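Local structure of protein SSD1 (Saccharomyces cerevisiae S288C, 7AM1) at residues I625-F628 and K629-R633; P784-S788 and A789-P793; R674-K677 and A678-D682; R542-G545 and F546-N550; R665-A668 and D669-H673. The protein binds messenger RNA, including untranslated regions, and represses translation as a non-enzymatic member of the RNase II family, here represented by its RNase II-like portion. All blocks are in the same frame, centred on the assembly; numbering follows the deposited sequence.

Interaction 1 of 5, residues I625-F628 and K629-R633; sequences ILLF and KTMPR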
loop_
_atom_site.group_PDB
_atom_site.type_symbol
_atom_site.label_atom_id
_atom_site.label_comp_id
_atom_site.label_asym_id
_atom_site.label_seq_id
_atom_site.Cartn_x
_atom_site.Cartn_y
_atom_site.Cartn_z
ATOM N N ILE A 625 -10.375 6.288 3.760
ATOM C CA ILE A 625 -10.182 4.839 3.755
ATOM C C ILE A 625 -11.159 4.190 2.784
ATOM O O ILE A 625 -10.776 3.362 1.950
ATOM C CB ILE A 625 -10.323 4.263 5.178
ATOM C CG1 ILE A 625 -9.118 4.658 6.040
ATOM C CG2 ILE A 625 -10.463 2.741 5.128
ATOM C CD1 ILE A 625 -9.303 4.398 7.540
ATOM N N LEU A 626 -12.435 4.582 2.854
ATOM C CA LEU A 626 -13.435 4.024 1.949
ATOM C C LEU A 626 -13.087 4.310 0.491
ATOM O O LEU A 626 -13.203 3.427 -0.368
ATOM C CB LEU A 626 -14.815 4.589 2.288
ATOM C CG LEU A 626 -15.356 4.251 3.680
ATOM C CD1 LEU A 626 -16.710 4.904 3.899
ATOM C CD2 LEU A 626 -15.448 2.754 3.887
ATOM N N LEU A 627 -12.665 5.540 0.193
ATOM C CA LEU A 627 -12.288 5.887 -1.172
ATOM C C LEU A 627 -11.082 5.075 -1.627
ATOM O O LEU A 627 -11.068 4.533 -2.737
ATOM C CB LEU A 627 -11.998 7.385 -1.259
ATOM C CG LEU A 627 -11.519 7.908 -2.611
ATOM C CD1 LEU A 627 -12.543 7.605 -3.688
ATOM C CD2 LEU A 627 -11.246 9.395 -2.532
ATOM N N PHE A 628 -10.079 4.950 -0.758
ATOM C CA PHE A 628 -8.852 4.237 -1.094
ATOM C C PHE A 628 -9.136 2.807 -1.537
ATOM O O PHE A 628 -8.443 2.278 -2.417
ATOM C CB PHE A 628 -7.926 4.282 0.126
ATOM C CG PHE A 628 -6.692 3.448 0.001
ATOM C CD1 PHE A 628 -5.624 3.876 -0.765
ATOM C CD2 PHE A 628 -6.581 2.251 0.687
ATOM C CE1 PHE A 628 -4.478 3.111 -0.865
ATOM C CE2 PHE A 628 -5.439 1.482 0.588
ATOM C CZ PHE A 628 -4.385 1.915 -0.188
ATOM N N LYS A 629 -10.171 2.181 -0.969
ATOM C CA LYS A 629 -10.472 0.793 -1.274
ATOM C C LYS A 629 -11.025 0.598 -2.674
ATOM O O LYS A 629 -10.987 -0.525 -3.187
ATOM C CB LYS A 629 -11.523 0.243 -0.314
ATOM C CG LYS A 629 -11.123 0.156 1.113
ATOM C CD LYS A 629 -12.279 -0.440 1.887
ATOM C CE LYS A 629 -11.998 -0.480 3.358
ATOM N NZ LYS A 629 -12.866 -1.484 3.995
ATOM N N THR A 630 -11.528 1.649 -3.307
ATOM C CA THR A 630 -12.156 1.500 -4.609
ATOM C C THR A 630 -11.162 1.551 -5.758
ATOM O O THR A 630 -11.569 1.389 -6.914
ATOM C CB THR A 630 -13.219 2.585 -4.809
ATOM O OG1 THR A 630 -12.585 3.865 -4.926
ATOM C CG2 THR A 630 -14.194 2.600 -3.640
ATOM N N MET A 631 -9.876 1.751 -5.475
ATOM C CA MET A 631 -8.932 2.047 -6.535
ATOM C C MET A 631 -7.703 1.154 -6.490
ATOM O O MET A 631 -7.159 0.892 -5.412
ATOM C CB MET A 631 -8.476 3.504 -6.451
ATOM C CG MET A 631 -9.438 4.454 -7.092
ATOM S SD MET A 631 -8.803 6.127 -7.093
ATOM C CE MET A 631 -8.929 6.527 -5.350
ATOM N N PRO A 632 -7.237 0.687 -7.643
ATOM C CA PRO A 632 -5.927 0.040 -7.702
ATOM C C PRO A 632 -4.837 1.101 -7.740
ATOM O O PRO A 632 -5.084 2.283 -7.984
ATOM C CB PRO A 632 -5.989 -0.750 -9.009
ATOM C CG PRO A 632 -6.817 0.136 -9.901
ATOM C CD PRO A 632 -7.848 0.788 -8.984
ATOM N N ARG A 633 -3.612 0.652 -7.508
ATOM C CA ARG A 633 -2.467 1.535 -7.613
ATOM C C ARG A 633 -2.268 2.015 -9.046
ATOM O O ARG A 633 -2.808 1.453 -10.001
ATOM C CB ARG A 633 -1.205 0.828 -7.142
ATOM C CG ARG A 633 -1.235 0.455 -5.684
ATOM C CD ARG A 633 0.163 0.143 -5.249
ATOM N NE ARG A 633 0.830 1.312 -4.696
ATOM C CZ ARG A 633 2.136 1.548 -4.777
ATOM N NH1 ARG A 633 2.937 0.711 -5.426
ATOM N NH2 ARG A 633 2.637 2.636 -4.206
#

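Interaction 2 of 5, residues P784-S788 and A789-P793; sequences PGVDS and ATFIP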
loop_
_atom_site.group_PDB
_atom_site.type_symbol
_atom_site.label_atom_id
_atom_site.label_comp_id
_atom_site.label_asym_id
_atom_site.label_seq_id
_atom_site.Cartn_x
_atom_site.Cartn_y
_atom_site.Cartn_z
ATOM N N PRO A 784 -25.313 -10.186 29.966
ATOM C CA PRO A 784 -24.885 -9.300 31.054
ATOM C C PRO A 784 -23.755 -9.923 31.860
ATOM O O PRO A 784 -23.739 -11.130 32.114
ATOM C CB PRO A 784 -26.158 -9.121 31.893
ATOM C CG PRO A 784 -26.992 -10.316 31.584
ATOM C CD PRO A 784 -26.706 -10.640 30.142
ATOM N N GLY A 785 -22.788 -9.089 32.233
ATOM C CA GLY A 785 -21.729 -9.484 33.137
ATOM C C GLY A 785 -20.593 -10.277 32.529
ATOM O O GLY A 785 -19.654 -10.625 33.257
ATOM N N VAL A 786 -20.638 -10.587 31.237
ATOM C CA VAL A 786 -19.607 -11.389 30.583
ATOM C C VAL A 786 -18.607 -10.455 29.911
ATOM O O VAL A 786 -18.954 -9.728 28.972
ATOM C CB VAL A 786 -20.221 -12.373 29.573
ATOM C CG1 VAL A 786 -19.138 -13.227 28.924
ATOM C CG2 VAL A 786 -21.255 -13.255 30.266
ATOM N N ASP A 787 -17.361 -10.488 30.376
ATOM C CA ASP A 787 -16.328 -9.597 29.859
ATOM C C ASP A 787 -15.876 -10.070 28.478
ATOM O O ASP A 787 -15.469 -11.227 28.312
ATOM C CB ASP A 787 -15.149 -9.549 30.830
ATOM C CG ASP A 787 -14.150 -8.446 30.499
ATOM O OD1 ASP A 787 -14.273 -7.808 29.431
ATOM O OD2 ASP A 787 -13.236 -8.219 31.318
ATOM N N SER A 788 -15.968 -9.172 27.487
ATOM C CA SER A 788 -15.503 -9.480 26.139
ATOM C C SER A 788 -14.005 -9.733 26.114
ATOM O O SER A 788 -13.510 -10.469 25.252
ATOM C CB SER A 788 -15.817 -8.325 25.181
ATOM O OG SER A 788 -17.207 -8.103 25.061
ATOM N N ALA A 789 -13.263 -9.092 27.020
ATOM C CA ALA A 789 -11.811 -9.208 27.006
ATOM C C ALA A 789 -11.367 -10.638 27.261
ATOM O O ALA A 789 -10.309 -11.050 26.788
ATOM C CB ALA A 789 -11.197 -8.264 28.040
ATOM N N THR A 790 -12.149 -11.406 28.010
ATOM C CA THR A 790 -11.760 -12.757 28.392
ATOM C C THR A 790 -12.696 -13.810 27.813
ATOM O O THR A 790 -12.557 -14.995 28.137
ATOM C CB THR A 790 -11.708 -12.869 29.918
ATOM O OG1 THR A 790 -12.982 -12.506 30.462
ATOM C CG2 THR A 790 -10.637 -11.943 30.495
ATOM N N PHE A 791 -13.648 -13.415 26.973
ATOM C CA PHE A 791 -14.635 -14.360 26.469
ATOM C C PHE A 791 -14.017 -15.279 25.423
ATOM O O PHE A 791 -13.320 -14.825 24.512
ATOM C CB PHE A 791 -15.828 -13.614 25.875
ATOM C CG PHE A 791 -16.855 -14.514 25.251
ATOM C CD1 PHE A 791 -17.664 -15.316 26.042
ATOM C CD2 PHE A 791 -17.025 -14.545 23.877
ATOM C CE1 PHE A 791 -18.614 -16.139 25.474
ATOM C CE2 PHE A 791 -17.973 -15.365 23.301
ATOM C CZ PHE A 791 -18.770 -16.164 24.100
ATOM N N ILE A 792 -14.278 -16.573 25.555
ATOM C CA ILE A 792 -13.830 -17.568 24.589
ATOM C C ILE A 792 -15.072 -18.167 23.936
ATOM O O ILE A 792 -15.806 -18.926 24.589
ATOM C CB ILE A 792 -12.968 -18.655 25.248
ATOM C CG1 ILE A 792 -11.671 -18.042 25.783
ATOM C CG2 ILE A 792 -12.686 -19.782 24.260
ATOM C CD1 ILE A 792 -10.954 -18.911 26.794
ATOM N N PRO A 793 -15.362 -17.852 22.673
ATOM C CA PRO A 793 -16.526 -18.459 22.017
ATOM C C PRO A 793 -16.446 -19.976 22.082
ATOM O O PRO A 793 -15.377 -20.566 21.917
ATOM C CB PRO A 793 -16.430 -17.945 20.574
ATOM C CG PRO A 793 -15.620 -16.725 20.658
ATOM C CD PRO A 793 -14.639 -16.943 21.769
#

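Interaction 3 of 5, residues R674-K677 and A678-D682; sequences RQLK and AVIHD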
loop_
_atom_site.group_PDB
_atom_site.type_symbol
_atom_site.label_atom_id
_atom_site.label_comp_id
_atom_site.label_asym_id
_atom_site.label_seq_id
_atom_site.Cartn_x
_atom_site.Cartn_y
_atom_site.Cartn_z
ATOM N N ARG A 674 16.478 8.972 -19.537
ATOM C CA ARG A 674 17.081 8.781 -20.850
ATOM C C ARG A 674 16.172 9.301 -21.954
ATOM O O ARG A 674 16.658 9.851 -22.949
ATOM C CB ARG A 674 17.415 7.304 -21.059
ATOM C CG ARG A 674 18.452 6.790 -20.067
ATOM C CD ARG A 674 19.068 5.465 -20.494
ATOM N NE ARG A 674 20.304 5.191 -19.761
ATOM C CZ ARG A 674 20.395 4.434 -18.669
ATOM N NH1 ARG A 674 19.320 3.848 -18.157
ATOM N NH2 ARG A 674 21.574 4.262 -18.087
ATOM N N GLN A 675 14.856 9.170 -21.782
ATOM C CA GLN A 675 13.925 9.744 -22.747
ATOM C C GLN A 675 13.996 11.266 -22.747
ATOM O O GLN A 675 13.970 11.893 -23.813
ATOM C CB GLN A 675 12.507 9.268 -22.441
ATOM C CG GLN A 675 12.286 7.809 -22.796
ATOM C CD GLN A 675 10.835 7.374 -22.690
ATOM O OE1 GLN A 675 9.996 8.090 -22.144
ATOM N NE2 GLN A 675 10.535 6.183 -23.207
ATOM N N LEU A 676 14.096 11.880 -21.567
ATOM C CA LEU A 676 14.168 13.335 -21.506
ATOM C C LEU A 676 15.445 13.851 -22.160
ATOM O O LEU A 676 15.414 14.844 -22.895
ATOM C CB LEU A 676 14.089 13.814 -20.058
ATOM C CG LEU A 676 14.173 15.335 -19.863
ATOM C CD1 LEU A 676 13.026 16.034 -20.577
ATOM C CD2 LEU A 676 14.197 15.688 -18.387
ATOM N N LYS A 677 16.573 13.183 -21.914
ATOM C CA LYS A 677 17.826 13.624 -22.513
ATOM C C LYS A 677 17.765 13.568 -24.034
ATOM O O LYS A 677 18.266 14.473 -24.712
ATOM C CB LYS A 677 18.981 12.775 -21.994
ATOM C CG LYS A 677 19.260 12.965 -20.519
ATOM C CD LYS A 677 20.584 12.342 -20.150
ATOM C CE LYS A 677 20.738 12.227 -18.661
ATOM N NZ LYS A 677 21.928 11.410 -18.318
ATOM N N ALA A 678 17.159 12.513 -24.590
ATOM C CA ALA A 678 16.952 12.454 -26.035
ATOM C C ALA A 678 16.167 13.667 -26.520
ATOM O O ALA A 678 16.534 14.308 -27.510
ATOM C CB ALA A 678 16.233 11.160 -26.418
ATOM N N VAL A 679 15.081 14.002 -25.821
ATOM C CA VAL A 679 14.300 15.183 -26.177
ATOM C C VAL A 679 15.154 16.438 -26.047
ATOM O O VAL A 679 15.161 17.301 -26.934
ATOM C CB VAL A 679 13.034 15.264 -25.307
ATOM C CG1 VAL A 679 12.362 16.619 -25.452
ATOM C CG2 VAL A 679 12.067 14.169 -25.707
ATOM N N ILE A 680 15.890 16.556 -24.940
ATOM C CA ILE A 680 16.732 17.728 -24.720
ATOM C C ILE A 680 17.709 17.904 -25.875
ATOM O O ILE A 680 17.780 18.969 -26.499
ATOM C CB ILE A 680 17.478 17.606 -23.377
ATOM C CG1 ILE A 680 16.524 17.861 -22.211
ATOM C CG2 ILE A 680 18.676 18.559 -23.337
ATOM C CD1 ILE A 680 17.095 17.461 -20.863
ATOM N N HIS A 681 18.483 16.861 -26.166
ATOM C CA HIS A 681 19.500 16.909 -27.206
ATOM C C HIS A 681 18.948 16.611 -28.591
ATOM O O HIS A 681 19.720 16.576 -29.556
ATOM C CB HIS A 681 20.625 15.925 -26.876
ATOM C CG HIS A 681 21.350 16.242 -25.607
ATOM N ND1 HIS A 681 21.962 17.457 -25.386
ATOM C CD2 HIS A 681 21.567 15.504 -24.494
ATOM C CE1 HIS A 681 22.522 17.455 -24.191
ATOM N NE2 HIS A 681 22.297 16.281 -23.628
ATOM N N ASP A 682 17.639 16.401 -28.715
ATOM C CA ASP A 682 17.008 16.153 -30.009
ATOM C C ASP A 682 17.728 15.038 -30.763
ATOM O O ASP A 682 17.902 15.091 -31.981
ATOM C CB ASP A 682 16.965 17.437 -30.839
ATOM C CG ASP A 682 15.945 17.374 -31.953
ATOM O OD1 ASP A 682 16.164 16.627 -32.929
ATOM O OD2 ASP A 682 14.911 18.064 -31.839
#

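Interaction 4 of 5, residues R542-G545 and F546-N550; sequences RTLG and FVVIN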
loop_
_atom_site.group_PDB
_atom_site.type_symbol
_atom_site.label_atom_id
_atom_site.label_comp_id
_atom_site.label_asym_id
_atom_site.label_seq_id
_atom_site.Cartn_x
_atom_site.Cartn_y
_atom_site.Cartn_z
ATOM N N ARG A 542 1.662 12.103 7.614
ATOM C CA ARG A 542 2.353 12.915 6.622
ATOM C C ARG A 542 2.633 14.254 7.292
ATOM O O ARG A 542 1.770 14.774 8.007
ATOM C CB ARG A 542 1.529 13.146 5.351
ATOM C CG ARG A 542 1.080 11.906 4.619
ATOM C CD ARG A 542 2.215 11.220 3.877
ATOM N NE ARG A 542 1.733 10.004 3.231
ATOM C CZ ARG A 542 2.439 9.267 2.381
ATOM N NH1 ARG A 542 3.682 9.606 2.065
ATOM N NH2 ARG A 542 1.898 8.181 1.850
ATOM N N THR A 543 3.827 14.802 7.077
ATOM C CA THR A 543 4.176 16.102 7.633
ATOM C C THR A 543 4.038 17.192 6.577
ATOM O O THR A 543 4.065 16.938 5.370
ATOM C CB THR A 543 5.605 16.117 8.188
ATOM O OG1 THR A 543 6.546 16.015 7.112
ATOM C CG2 THR A 543 5.826 14.967 9.157
ATOM N N LEU A 544 3.907 18.428 7.061
ATOM C CA LEU A 544 3.850 19.579 6.170
ATOM C C LEU A 544 5.071 19.631 5.264
ATOM O O LEU A 544 4.945 19.866 4.058
ATOM C CB LEU A 544 3.727 20.858 6.997
ATOM C CG LEU A 544 3.756 22.189 6.249
ATOM C CD1 LEU A 544 2.679 22.208 5.177
ATOM C CD2 LEU A 544 3.577 23.355 7.218
ATOM N N GLY A 545 6.261 19.403 5.824
ATOM C CA GLY A 545 7.468 19.443 5.014
ATOM C C GLY A 545 7.420 18.461 3.861
ATOM O O GLY A 545 7.742 18.803 2.720
ATOM N N PHE A 546 7.013 17.220 4.144
ATOM C CA PHE A 546 6.878 16.245 3.070
ATOM C C PHE A 546 5.882 16.725 2.019
ATOM O O PHE A 546 6.134 16.606 0.816
ATOM C CB PHE A 546 6.439 14.887 3.614
ATOM C CG PHE A 546 6.080 13.903 2.527
ATOM C CD1 PHE A 546 7.058 13.130 1.919
ATOM C CD2 PHE A 546 4.774 13.790 2.075
ATOM C CE1 PHE A 546 6.734 12.237 0.896
ATOM C CE2 PHE A 546 4.448 12.905 1.052
ATOM C CZ PHE A 546 5.429 12.129 0.465
ATOM N N VAL A 547 4.744 17.272 2.456
ATOM C CA VAL A 547 3.698 17.667 1.518
ATOM C C VAL A 547 4.186 18.803 0.628
ATOM O O VAL A 547 3.907 18.828 -0.578
ATOM C CB VAL A 547 2.421 18.057 2.284
ATOM C CG1 VAL A 547 1.396 18.686 1.353
ATOM C CG2 VAL A 547 1.825 16.845 2.979
ATOM N N VAL A 548 4.920 19.760 1.205
ATOM C CA VAL A 548 5.477 20.864 0.425
ATOM C C VAL A 548 6.368 20.328 -0.689
ATOM O O VAL A 548 6.185 20.653 -1.869
ATOM C CB VAL A 548 6.251 21.832 1.341
ATOM C CG1 VAL A 548 7.119 22.775 0.513
ATOM C CG2 VAL A 548 5.298 22.632 2.198
ATOM N N ILE A 549 7.351 19.503 -0.327
ATOM C CA ILE A 549 8.260 18.958 -1.325
ATOM C C ILE A 549 7.517 18.020 -2.268
ATOM O O ILE A 549 7.834 17.958 -3.461
ATOM C CB ILE A 549 9.443 18.245 -0.640
ATOM C CG1 ILE A 549 10.220 19.218 0.260
ATOM C CG2 ILE A 549 10.342 17.574 -1.673
ATOM C CD1 ILE A 549 10.787 20.456 -0.442
ATOM N N ASN A 550 6.521 17.281 -1.760
ATOM C CA ASN A 550 5.796 16.326 -2.598
ATOM C C ASN A 550 4.970 17.038 -3.665
ATOM O O ASN A 550 4.882 16.568 -4.806
ATOM C CB ASN A 550 4.895 15.430 -1.734
ATOM C CG ASN A 550 4.421 14.165 -2.474
ATOM O OD1 ASN A 550 5.169 13.558 -3.247
ATOM N ND2 ASN A 550 3.173 13.768 -2.229
#

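Interaction 5 of 5, residues R665-A668 and D669-H673; sequences RRYA and DHVVH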
loop_
_atom_site.group_PDB
_atom_site.type_symbol
_atom_site.label_atom_id
_atom_site.label_comp_id
_atom_site.label_asym_id
_atom_site.label_seq_id
_atom_site.Cartn_x
_atom_site.Cartn_y
_atom_site.Cartn_z
ATOM N N ARG A 665 15.858 5.473 -6.364
ATOM C CA ARG A 665 15.067 4.381 -5.811
ATOM C C ARG A 665 14.053 3.780 -6.775
ATOM O O ARG A 665 13.457 2.751 -6.438
ATOM C CB ARG A 665 14.324 4.838 -4.542
ATOM C CG ARG A 665 13.535 6.142 -4.677
ATOM C CD ARG A 665 12.812 6.464 -3.375
ATOM N NE ARG A 665 11.918 7.611 -3.476
ATOM C CZ ARG A 665 10.654 7.547 -3.890
ATOM N NH1 ARG A 665 10.123 6.390 -4.272
ATOM N NH2 ARG A 665 9.922 8.654 -3.935
ATOM N N ARG A 666 13.849 4.369 -7.953
ATOM C CA ARG A 666 12.920 3.855 -8.952
ATOM C C ARG A 666 13.636 3.712 -10.288
ATOM O O ARG A 666 14.213 4.681 -10.794
ATOM C CB ARG A 666 11.713 4.781 -9.114
ATOM C CG ARG A 666 10.973 5.086 -7.831
ATOM C CD ARG A 666 9.654 5.803 -8.131
ATOM N NE ARG A 666 9.869 7.075 -8.827
ATOM C CZ ARG A 666 9.340 8.245 -8.466
ATOM N NH1 ARG A 666 8.543 8.331 -7.407
ATOM N NH2 ARG A 666 9.607 9.338 -9.172
ATOM N N TYR A 667 13.589 2.511 -10.870
ATOM C CA TYR A 667 14.232 2.324 -12.164
ATOM C C TYR A 667 13.431 2.945 -13.303
ATOM O O TYR A 667 14.015 3.325 -14.321
ATOM C CB TYR A 667 14.454 0.842 -12.471
ATOM C CG TYR A 667 15.279 0.658 -13.720
ATOM C CD1 TYR A 667 16.665 0.711 -13.668
ATOM C CD2 TYR A 667 14.674 0.482 -14.958
ATOM C CE1 TYR A 667 17.427 0.569 -14.811
ATOM C CE2 TYR A 667 15.428 0.340 -16.105
ATOM C CZ TYR A 667 16.802 0.384 -16.026
ATOM O OH TYR A 667 17.551 0.240 -17.169
ATOM N N ALA A 668 12.105 3.045 -13.170
ATOM C CA ALA A 668 11.318 3.686 -14.217
ATOM C C ALA A 668 11.858 5.079 -14.521
ATOM O O ALA A 668 11.906 5.501 -15.683
ATOM C CB ALA A 668 9.849 3.764 -13.803
ATOM N N ASP A 669 12.288 5.801 -13.480
ATOM C CA ASP A 669 12.846 7.134 -13.667
ATOM C C ASP A 669 14.085 7.108 -14.550
ATOM O O ASP A 669 14.355 8.082 -15.263
ATOM C CB ASP A 669 13.173 7.756 -12.306
ATOM C CG ASP A 669 11.931 8.001 -11.462
ATOM O OD1 ASP A 669 11.124 7.059 -11.322
ATOM O OD2 ASP A 669 11.765 9.119 -10.927
ATOM N N HIS A 670 14.857 6.016 -14.515
ATOM C CA HIS A 670 16.011 5.906 -15.401
ATOM C C HIS A 670 15.573 5.962 -16.856
ATOM O O HIS A 670 16.158 6.689 -17.664
ATOM C CB HIS A 670 16.780 4.613 -15.131
ATOM C CG HIS A 670 17.514 4.608 -13.829
ATOM N ND1 HIS A 670 18.792 4.107 -13.699
ATOM C CD2 HIS A 670 17.153 5.043 -12.599
ATOM C CE1 HIS A 670 19.185 4.234 -12.445
ATOM N NE2 HIS A 670 18.210 4.799 -11.756
ATOM N N VAL A 671 14.547 5.186 -17.209
ATOM C CA VAL A 671 14.018 5.219 -18.569
ATOM C C VAL A 671 13.537 6.623 -18.909
ATOM O O VAL A 671 13.831 7.161 -19.982
ATOM C CB VAL A 671 12.890 4.183 -18.730
ATOM C CG1 VAL A 671 12.359 4.200 -20.150
ATOM C CG2 VAL A 671 13.378 2.785 -18.349
ATOM N N VAL A 672 12.786 7.238 -17.994
ATOM C CA VAL A 672 12.284 8.588 -18.227
ATOM C C VAL A 672 13.437 9.571 -18.391
ATOM O O VAL A 672 13.390 10.464 -19.245
ATOM C CB VAL A 672 11.340 9.007 -17.084
ATOM C CG1 VAL A 672 10.976 10.487 -17.196
ATOM C CG2 VAL A 672 10.092 8.136 -17.081
ATOM N N HIS A 673 14.484 9.439 -17.575
ATOM C CA HIS A 673 15.621 10.345 -17.703
ATOM C C HIS A 673 16.290 10.207 -19.067
ATOM O O HIS A 673 16.639 11.209 -19.703
ATOM C CB HIS A 673 16.629 10.087 -16.587
ATOM C CG HIS A 673 16.245 10.696 -15.275
ATOM N ND1 HIS A 673 17.177 11.108 -14.349
ATOM C CD2 HIS A 673 15.032 10.950 -14.730
ATOM C CE1 HIS A 673 16.555 11.600 -13.292
ATOM N NE2 HIS A 673 15.253 11.514 -13.497
#

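Interaction 1 of 5, residues I625-F628 and K629-R633
The ring of F628 is met obliquely by the backbone N of K629, which lies 3.8 Å from F628 CG; L528 and Y707, from two other helices, also touch this side chain. The flat group that organises the contact, however, is the carbonyl of L627. T630 OG1 sits in its plane, on a lone pair, and donates to L627 O over 2.7 Å, whereas T630 N reaches the same oxygen at 3.0 Å from above, 52° out of the plane. With OG1 placed between the backbone N and the carbonyl carbon (chi1 68°), the hydroxyl folds back onto the turn just completed. M631, bent at chi3, brings CE to 4.0 Å from L627 CG. K629 instead runs back along the helix, its CG 3.3 Å from I625 O and its CE 4.0 Å from I625 CG2, before NZ forms a salt bridge with E756. A valine in place of T630 would probably cost L627 O its in-plane donor and leave that lone pair without its mate. Near the C-terminal end of helix 617-629, the chemistry is that of a carbonyl gripped twice by one residue, so that a buried hydroxyl supplements the backbone bond as the chain leaves the helix.

Interaction 2 of 5, residues P784-S788 and A789-P793
D787 turns CG anti to its backbone N (chi1 -169°), which carries OD1 round to the N-H of A789; F791 makes the same choice, which lets its CD1 meet V786 CG1, a branch likewise anti to N. The D787 torsion allows an Asx turn: A789 N donates to D787 OD1 at 2.9 Å with an N-H...O angle of 162°, coming from above the carboxylate, 62° out of its plane. The methyl of A789 follows, with CB 3.4 Å from D787 OD1. OD2 of the same carboxylate accepts from the backbone of A814, where helix 814-827 begins. Two weak backbone bonds continue the bend: T790 N reaches D787 O at 3.3 Å, and F791 N reaches S788 O at 3.4 Å. The apolar end of the contact is lighter, V786 CG1 approaching F791 CD1 obliquely at 3.9 Å, while one face of the F791 ring has P793 N above it, toward the rim. The CB of S788 is directed away from 789-793, and its OG is hydrogen-bonded to A908 O. Both segments lie in the DIS3L2-like C-terminal region, in the loop that leaves strand 777-782. The chemistry illustrates how a single aspartate can serve both local and distant structure: one oxygen holds the turn, the other joins it to the helix that follows, and the two long, weak backbone bonds are probably supplemented by the shorter side-chain one.

Interaction 3 of 5, residues R674-K677 and A678-D682
I680 packs back against L676 and K677 along its length from CB to tip. Its CB lies 3.5 Å from both L676 O and K677 O. From there CG1, anti to the carbonyl carbon (chi1 -75°), passes 3.3 Å from L676 O, and the terminal CD1 rests against L676 CG at 3.7 Å, one residue touching the other by its tip and branch point. The second branch, CG2, goes elsewhere: it stands 4.0 Å above the ring plane of H681, over the centre of one face. The backbone beneath is regular, with I680 N donating to L676 O at 2.7 Å and H681 N to K677 O at 2.8 Å; CB, CG and CD2 of H681 gather round the latter oxygen. The side chain of K677 is extended and leaves this neighbourhood, its NZ forming a salt bridge with D398 and a hydrogen bond with T400. L676 faces V467 of strand 462-472, and V679 reaches helix 544-568. D682 takes positive phi (51°) in a Schellman motif; one of its two bonds back into the last turn is the weak one from D682 N to V679 O, 3.2 Å. Chemically, the N-H groups of the last turn satisfy the carbonyls of the turn before, I680 carbons and the H681 side chain pack over L676 O and K677 O, and the lysine carries its charge to a neighbouring part of the RNB domain.

Interaction 4 of 5, residues R542-G545 and F546-N550
From R542 and T543, both extended (T543 psi 159°), the chain passes into helical geometry at L544, and V547 N closes the first turn on T543 O at 3.0 Å. V548 N and I549 N continue the pattern to L544 O and G545 O. T543 stands at the N-cap: its OG1 accepts from F546 N at 3.2 Å, with an N-H...O angle of 169°. D484 of helix 480-488 reinforces the start, hydrogen-bonding to T543 OG1 and to G545 N. R542 bends at chi2 and lies alongside F546, pointing the same way with guanidinium and ring planes 32° apart. Its NH1 comes 3.5 Å from F546 CZ and its CD 4.0 Å from F546 CE2, while NE is held by S523. N550 CB sits over one face of the ring, toward its rim, 3.8 Å above the plane. If F546 were an alanine, R542 would probably lose the surface along which its CD and NH1 lie, leaving that side of the arginine less well packed. L544 CD1 meets V548 CG2 at 4.0 Å. The whole is a classical threonine N-cap, opening the long helix 544-568 of the RNB domain with the help of an aspartate from another helix.

Interaction 5 of 5, residues R665-A668 and D669-H673
Ionic contact dominates between R666 and D669, where the arginine grips the carboxylate side-on, one nitrogen to each oxygen. A bend at chi3 (-60°) presents NE to D669 OD1 and NH2 to D669 OD2, each bond 2.8 Å long. Both oxygens lie near the guanidinium plane and are met on their syn sides, although the planes are turned 36° apart and OD1 is approached from somewhat outside the carboxylate's. Among aromatics, the rings of Y667 and H670 are near parallel but slid apart, their centroids 5.0 Å from each other. What covers the tyrosine face is H670 CB, 4.2 Å from the Y667 ring centroid and 12° off its normal, a CH-pi contact. Apolar contact adds V671 CG2, 3.9 Å from Y667 CE2. Backbone bonds begin the helix, weakly from H670 N and V671 N to Y667 O, then firmly from V672 N to A668 O at 3.0 Å. Around this, R666 NH1 forms a salt bridge with D530, D669 OD2 also accepts from A662 N, Y667 OH bonds to D410 and H670 NE2 to P663 O. The arginine thus has acidic partners at all three nitrogens, likely to offset burial of its charge at the head of helix 668-681.

In the fold
From the N terminus, interaction 4 comes first, opening helix 544-568; interaction 1 follows at the end of helix 617-629, interaction 5 at the start of helix 668-681, interaction 3 at its finish, and interaction 2 in the C-terminal region. Each is local, so none closes a long loop, and the five run in series without nesting or crossing. Interactions 5 and 3 share a helix and touch where R674 NH1 approaches Y667 OH. Helix 523-529 touches both 4 and 1, helix 689-725 both 1 and 5, and the far end of helix 544-568 touches 3. Interaction 2 stands apart, its centre about 67 Å from that of interaction 3.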